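Factor essential for expression of methicillin resistance (Staphylococcus aureus, PDB 1LRZ) adds the second and third glycines of the pentaglycine bridge in staphylococcal peptidoglycan, taking them from glycyl-tRNA. Local coordinates at residues Val43-Asn48 / His87-Glu92; Ile78-Gln83 / Asp129-Lys134. All blocks are in the same frame, centred on the assembly; numbering follows the deposited sequence.

Contact 1 of 2, residues Val43-Asn48 / His87-Glu92; sequences VGIKNN and HFFFNE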
loop_
_atom_site.group_PDB
_atom_site.type_symbol
_atom_site.label_atom_id
_atom_site.label_comp_id
_atom_site.label_asym_id
_atom_site.label_seq_id
_atom_site.Cartn_x
_atom_site.Cartn_y
_atom_site.Cartn_z
ATOM N N VAL A 43 -6.955 21.701 -11.661
ATOM C CA VAL A 43 -7.105 23.052 -11.148
ATOM C C VAL A 43 -6.124 23.294 -10.004
ATOM O O VAL A 43 -5.525 22.349 -9.478
ATOM C CB VAL A 43 -8.568 23.306 -10.661
ATOM C CG1 VAL A 43 -9.546 23.085 -11.815
ATOM C CG2 VAL A 43 -8.912 22.381 -9.496
ATOM N N GLY A 44 -5.940 24.559 -9.640
ATOM C CA GLY A 44 -5.038 24.882 -8.559
ATOM C C GLY A 44 -4.988 26.375 -8.305
ATOM O O GLY A 44 -5.798 27.138 -8.835
ATOM N N ILE A 45 -4.037 26.786 -7.480
ATOM C CA ILE A 45 -3.849 28.190 -7.162
ATOM C C ILE A 45 -2.386 28.511 -7.393
ATOM O O ILE A 45 -1.504 27.702 -7.086
ATOM C CB ILE A 45 -4.178 28.501 -5.676
ATOM C CG1 ILE A 45 -5.650 28.222 -5.383
ATOM C CG2 ILE A 45 -3.841 29.960 -5.357
ATOM C CD1 ILE A 45 -5.993 28.263 -3.914
ATOM N N LYS A 46 -2.133 29.681 -7.963
ATOM C CA LYS A 46 -0.775 30.136 -8.193
ATOM C C LYS A 46 -0.639 31.447 -7.452
ATOM O O LYS A 46 -1.616 32.188 -7.319
ATOM C CB LYS A 46 -0.518 30.368 -9.671
ATOM C CG LYS A 46 -0.314 29.104 -10.485
ATOM C CD LYS A 46 0.082 29.479 -11.893
ATOM C CE LYS A 46 0.463 28.277 -12.702
ATOM N NZ LYS A 46 1.140 28.715 -13.944
ATOM N N ASN A 47 0.559 31.730 -6.955
ATOM C CA ASN A 47 0.792 32.984 -6.246
ATOM C C ASN A 47 1.323 34.033 -7.229
ATOM O O ASN A 47 1.274 33.836 -8.448
ATOM C CB ASN A 47 1.797 32.790 -5.104
ATOM C CG ASN A 47 3.167 32.362 -5.596
ATOM O OD1 ASN A 47 3.495 32.508 -6.773
ATOM N ND2 ASN A 47 3.981 31.841 -4.687
ATOM N N ASN A 48 1.837 35.134 -6.690
ATOM C CA ASN A 48 2.369 36.227 -7.496
ATOM C C ASN A 48 3.555 35.816 -8.367
ATOM O O ASN A 48 3.747 36.364 -9.452
ATOM C CB ASN A 48 2.792 37.391 -6.592
ATOM C CG ASN A 48 1.642 37.933 -5.764
ATOM O OD1 ASN A 48 0.585 38.276 -6.299
ATOM N ND2 ASN A 48 1.844 38.019 -4.449
ATOM N N HIS A 87 -9.624 28.138 2.695
ATOM C CA HIS A 87 -10.919 28.776 2.479
ATOM C C HIS A 87 -11.042 29.259 1.029
ATOM O O HIS A 87 -12.025 28.966 0.343
ATOM C CB HIS A 87 -11.071 29.964 3.425
ATOM C CG HIS A 87 -12.409 30.623 3.352
ATOM N ND1 HIS A 87 -13.458 30.270 4.172
ATOM C CD2 HIS A 87 -12.875 31.606 2.543
ATOM C CE1 HIS A 87 -14.511 31.009 3.877
ATOM N NE2 HIS A 87 -14.185 31.827 2.892
ATOM N N PHE A 88 -10.036 29.999 0.574
ATOM C CA PHE A 88 -10.003 30.519 -0.787
ATOM C C PHE A 88 -10.138 29.397 -1.810
ATOM O O PHE A 88 -10.896 29.503 -2.772
ATOM C CB PHE A 88 -8.682 31.250 -1.038
ATOM C CG PHE A 88 -8.546 31.810 -2.428
ATOM C CD1 PHE A 88 -9.288 32.921 -2.826
ATOM C CD2 PHE A 88 -7.683 31.226 -3.341
ATOM C CE1 PHE A 88 -9.164 33.440 -4.117
ATOM C CE2 PHE A 88 -7.556 31.738 -4.632
ATOM C CZ PHE A 88 -8.301 32.851 -5.018
ATOM N N PHE A 89 -9.391 28.319 -1.610
ATOM C CA PHE A 89 -9.444 27.211 -2.556
ATOM C C PHE A 89 -10.817 26.568 -2.691
ATOM O O PHE A 89 -11.295 26.352 -3.804
ATOM C CB PHE A 89 -8.432 26.112 -2.195
ATOM C CG PHE A 89 -8.450 24.954 -3.158
ATOM C CD1 PHE A 89 -9.349 23.906 -2.997
ATOM C CD2 PHE A 89 -7.621 24.952 -4.273
ATOM C CE1 PHE A 89 -9.425 22.880 -3.934
ATOM C CE2 PHE A 89 -7.692 23.931 -5.215
ATOM C CZ PHE A 89 -8.594 22.895 -5.046
ATOM N N PHE A 90 -11.448 26.243 -1.570
ATOM C CA PHE A 90 -12.742 25.591 -1.645
ATOM C C PHE A 90 -13.865 26.491 -2.144
ATOM O O PHE A 90 -14.820 26.022 -2.758
ATOM C CB PHE A 90 -13.080 24.942 -0.299
ATOM C CG PHE A 90 -12.308 23.676 -0.048
ATOM C CD1 PHE A 90 -11.185 23.671 0.771
ATOM C CD2 PHE A 90 -12.668 22.496 -0.699
ATOM C CE1 PHE A 90 -10.425 22.507 0.936
ATOM C CE2 PHE A 90 -11.920 21.329 -0.544
ATOM C CZ PHE A 90 -10.789 21.335 0.280
ATOM N N ASN A 91 -13.731 27.788 -1.911
ATOM C CA ASN A 91 -14.724 28.743 -2.369
ATOM C C ASN A 91 -14.561 28.877 -3.888
ATOM O O ASN A 91 -15.541 28.867 -4.632
ATOM C CB ASN A 91 -14.491 30.089 -1.689
ATOM C CG ASN A 91 -15.719 30.962 -1.693
ATOM O OD1 ASN A 91 -16.786 30.543 -1.252
ATOM N ND2 ASN A 91 -15.579 32.186 -2.185
ATOM N N GLU A 92 -13.321 28.972 -4.354
ATOM C CA GLU A 92 -13.086 29.104 -5.783
ATOM C C GLU A 92 -13.389 27.807 -6.524
ATOM O O GLU A 92 -13.758 27.837 -7.698
ATOM C CB GLU A 92 -11.645 29.539 -6.048
ATOM C CG GLU A 92 -11.294 30.930 -5.519
ATOM C CD GLU A 92 -11.959 32.044 -6.307
ATOM O OE1 GLU A 92 -11.945 31.975 -7.557
ATOM O OE2 GLU A 92 -12.483 32.993 -5.684
#
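Ile45 on strand 39-46 pushes its CD1 methyl between the rings of Phe88 and Phe89 on helix 83-98, a purely apolar contact between a sheet and the helix packed on it. CD1 lies 3.5 Å from Phe88 CD2, at the edge of that ring, and 3.7 Å from Phe89 CB, where it also sits in the plane of the Phe89 ring; both phenylalanines offer rims to the methyl. Ile45 reaches this spot because CG1 stands opposite its carbonyl carbon (chi1 -63°) and the chain runs extended to CD1, while the CG2 branch touches the Phe88 rim more loosely, 4.2 Å from CE2. Phe89 leaves the helix with CG trans to the backbone N (chi1 -180°), which carries its ring along the strand past Gly44, whose CA is 4.4 Å from Phe89 CE2. Val43 CG2 closes to 4.5 Å from Phe89 CZ. Within the helix, Glu92 CG lies over one face of the Phe88 ring, toward its rim. Strand and helix segments run at 139°, their axes 9.4 Å apart. Met1 and Phe3 adjoin Ile45 from the strand 2-5 side, whereas Phe89 packs on Cys56 of strand 52-63 and on Pro76 and Ile78 of strand 67-78.

Contact 2 of 2, residues Ile78-Gln83 / Asp129-Lys134; sequences IDYENQ and DWFFDK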
loop_
_atom_site.group_PDB
_atom_site.type_symbol
_atom_site.label_atom_id
_atom_site.label_comp_id
_atom_site.label_asym_id
_atom_site.label_seq_id
_atom_site.Cartn_x
_atom_site.Cartn_y
_atom_site.Cartn_z
ATOM N N ILE A 78 -2.767 20.771 -0.776
ATOM C CA ILE A 78 -2.608 22.160 -0.385
ATOM C C ILE A 78 -2.093 22.186 1.056
ATOM O O ILE A 78 -2.207 21.190 1.780
ATOM C CB ILE A 78 -3.993 22.862 -0.490
ATOM C CG1 ILE A 78 -3.906 24.347 -0.137
ATOM C CG2 ILE A 78 -4.984 22.174 0.430
ATOM C CD1 ILE A 78 -5.221 25.074 -0.389
ATOM N N ASP A 79 -1.516 23.310 1.470
ATOM C CA ASP A 79 -1.025 23.431 2.844
ATOM C C ASP A 79 -2.241 23.626 3.747
ATOM O O ASP A 79 -2.812 24.725 3.815
ATOM C CB ASP A 79 -0.054 24.618 2.954
ATOM C CG ASP A 79 0.258 25.000 4.398
ATOM O OD1 ASP A 79 0.102 24.146 5.299
ATOM O OD2 ASP A 79 0.679 26.158 4.625
ATOM N N TYR A 80 -2.641 22.564 4.443
ATOM C CA TYR A 80 -3.815 22.649 5.304
ATOM C C TYR A 80 -3.631 23.400 6.618
ATOM O O TYR A 80 -4.581 23.520 7.382
ATOM C CB TYR A 80 -4.405 21.255 5.567
ATOM C CG TYR A 80 -5.176 20.692 4.390
ATOM C CD1 TYR A 80 -4.563 19.835 3.475
ATOM C CD2 TYR A 80 -6.526 21.027 4.186
ATOM C CE1 TYR A 80 -5.277 19.318 2.383
ATOM C CE2 TYR A 80 -7.246 20.518 3.100
ATOM C CZ TYR A 80 -6.618 19.663 2.205
ATOM O OH TYR A 80 -7.318 19.144 1.133
ATOM N N GLU A 81 -2.426 23.901 6.887
ATOM C CA GLU A 81 -2.201 24.693 8.096
ATOM C C GLU A 81 -2.690 26.123 7.812
ATOM O O GLU A 81 -3.055 26.861 8.721
ATOM C CB GLU A 81 -0.707 24.749 8.445
ATOM C CG GLU A 81 -0.114 23.415 8.833
ATOM C CD GLU A 81 -0.897 22.766 9.950
ATOM O OE1 GLU A 81 -1.045 23.412 11.005
ATOM O OE2 GLU A 81 -1.369 21.620 9.772
ATOM N N ASN A 82 -2.686 26.494 6.537
ATOM C CA ASN A 82 -3.090 27.828 6.089
ATOM C C ASN A 82 -4.611 27.871 5.895
ATOM O O ASN A 82 -5.113 27.586 4.809
ATOM C CB ASN A 82 -2.388 28.138 4.763
ATOM C CG ASN A 82 -2.449 29.609 4.383
ATOM O OD1 ASN A 82 -3.395 30.330 4.723
ATOM N ND2 ASN A 82 -1.441 30.055 3.643
ATOM N N GLN A 83 -5.338 28.231 6.943
ATOM C CA GLN A 83 -6.789 28.278 6.873
ATOM C C GLN A 83 -7.352 29.263 5.853
ATOM O O GLN A 83 -8.381 28.988 5.245
ATOM C CB GLN A 83 -7.366 28.543 8.266
ATOM C CG GLN A 83 -6.882 27.514 9.283
ATOM C CD GLN A 83 -7.611 27.557 10.618
ATOM O OE1 GLN A 83 -7.145 26.971 11.594
ATOM N NE2 GLN A 83 -8.760 28.233 10.666
ATOM N N ASP A 129 -9.461 19.551 13.314
ATOM C CA ASP A 129 -10.894 19.619 13.627
ATOM C C ASP A 129 -11.584 20.860 13.035
ATOM O O ASP A 129 -12.752 20.795 12.661
ATOM C CB ASP A 129 -11.097 19.618 15.147
ATOM C CG ASP A 129 -10.845 18.256 15.777
ATOM O OD1 ASP A 129 -10.272 17.363 15.112
ATOM O OD2 ASP A 129 -11.222 18.084 16.954
ATOM N N TRP A 130 -10.867 21.984 12.971
ATOM C CA TRP A 130 -11.420 23.227 12.424
ATOM C C TRP A 130 -11.938 23.035 10.998
ATOM O O TRP A 130 -12.828 23.761 10.534
ATOM C CB TRP A 130 -10.355 24.328 12.410
ATOM C CG TRP A 130 -9.204 24.042 11.501
ATOM C CD1 TRP A 130 -8.054 23.379 11.818
ATOM C CD2 TRP A 130 -9.113 24.358 10.104
ATOM N NE1 TRP A 130 -7.251 23.260 10.707
ATOM C CE2 TRP A 130 -7.876 23.854 9.641
ATOM C CE3 TRP A 130 -9.955 25.024 9.198
ATOM C CZ2 TRP A 130 -7.464 23.984 8.303
ATOM C CZ3 TRP A 130 -9.541 25.153 7.862
ATOM C CH2 TRP A 130 -8.307 24.636 7.434
ATOM N N PHE A 131 -11.375 22.057 10.302
ATOM C CA PHE A 131 -11.770 21.791 8.928
ATOM C C PHE A 131 -13.260 21.492 8.785
ATOM O O PHE A 131 -13.904 21.975 7.850
ATOM C CB PHE A 131 -10.973 20.615 8.363
ATOM C CG PHE A 131 -11.147 20.427 6.889
ATOM C CD1 PHE A 131 -10.610 21.348 5.991
ATOM C CD2 PHE A 131 -11.859 19.340 6.392
ATOM C CE1 PHE A 131 -10.776 21.187 4.617
ATOM C CE2 PHE A 131 -12.029 19.172 5.028
ATOM C CZ PHE A 131 -11.488 20.097 4.134
ATOM N N PHE A 132 -13.813 20.696 9.697
ATOM C CA PHE A 132 -15.232 20.353 9.611
ATOM C C PHE A 132 -16.134 21.594 9.598
ATOM O O PHE A 132 -17.051 21.695 8.778
ATOM C CB PHE A 132 -15.645 19.419 10.759
ATOM C CG PHE A 132 -14.948 18.069 10.736
ATOM C CD1 PHE A 132 -13.750 17.874 11.424
ATOM C CD2 PHE A 132 -15.484 17.003 10.004
ATOM C CE1 PHE A 132 -13.089 16.642 11.389
ATOM C CE2 PHE A 132 -14.831 15.759 9.958
ATOM C CZ PHE A 132 -13.632 15.581 10.652
ATOM N N ASP A 133 -15.868 22.534 10.501
ATOM C CA ASP A 133 -16.660 23.757 10.592
ATOM C C ASP A 133 -16.508 24.613 9.345
ATOM O O ASP A 133 -17.491 25.153 8.829
ATOM C CB ASP A 133 -16.249 24.571 11.824
ATOM C CG ASP A 133 -16.938 24.095 13.100
ATOM O OD1 ASP A 133 -16.526 24.524 14.203
ATOM O OD2 ASP A 133 -17.898 23.298 13.007
ATOM N N LYS A 134 -15.277 24.745 8.862
ATOM C CA LYS A 134 -15.045 25.538 7.671
ATOM C C LYS A 134 -15.786 24.950 6.463
ATOM O O LYS A 134 -16.412 25.687 5.701
ATOM C CB LYS A 134 -13.550 25.648 7.379
ATOM C CG LYS A 134 -13.238 26.332 6.051
ATOM C CD LYS A 134 -12.059 27.268 6.175
ATOM C CE LYS A 134 -12.410 28.450 7.073
ATOM N NZ LYS A 134 -11.303 29.437 7.165
HETATM O O HOH W 1 -4.714 22.330 10.359
#
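Tyr80 and Gln83 meet Trp130 and Phe131 where a type I beta turn, Asp79 to Asn82, closed by Asn82 N to Asp79 O at 3.2 Å, leads from strand 67-78 into helix 83-98 and faces helix 130-137. An Asx turn, Glu81 N to Asp79 OD1, reinforces it, and Asn82 OD1 at the N-cap holds Leu85 N. Gln83 lies flat on Trp130: its amide stacks 5° from the indole plane, with CD 3.6 Å from Trp130 CD2, and its CG makes a CH-pi contact almost straight over the six-membered ring. An extended chain beyond CG (chi2 -169°) lets the glutamine cover the length of the indole. The Tyr80 ring turns its edge to the face of Phe131 in an offset T-shaped pair, centroids 5.8 Å apart and planes at 81°; its hydroxyl bonds to Pro76 O, and Phe131 makes a second edge-to-face pair with Phe397. Lys134 brings NZ to 3.5 Å from Gln83 O. Tyr80 O lies in the indole plane, 3.1 Å from Trp130 CZ2. Beside it one water accepts from Trp130 NE1 at 2.7 Å and lies 3.2 Å from Tyr80 O, to which it can donate, though other acceptors compete for its protons.

Contacts 1 and 2 have centres about 14 Å apart and share helix 83-98: contact 1 uses its body, contact 2 its N-terminal end and the turn before it. Along the chain the segments alternate, 43-48, 78-83, 87-92, then 129-134. Strands 39-46 and 67-78 share a seven-stranded mixed sheet; contact 1 packs the helix on it, and contact 2 sets the turn and first helical residue against helix 130-137. The sites touch: Phe89 CB packs on Ile78 CD1 at 3.8 Å, and Phe90 CE1 on Phe131 CE1 at 3.9 Å. Strand 67-78, helix 83-98 and the parallel neighbour strand 102-107 form a beta-alpha-beta crossover; contact 1, on its helix, is buried, and contact 2, at the turn into it, lies at the surface.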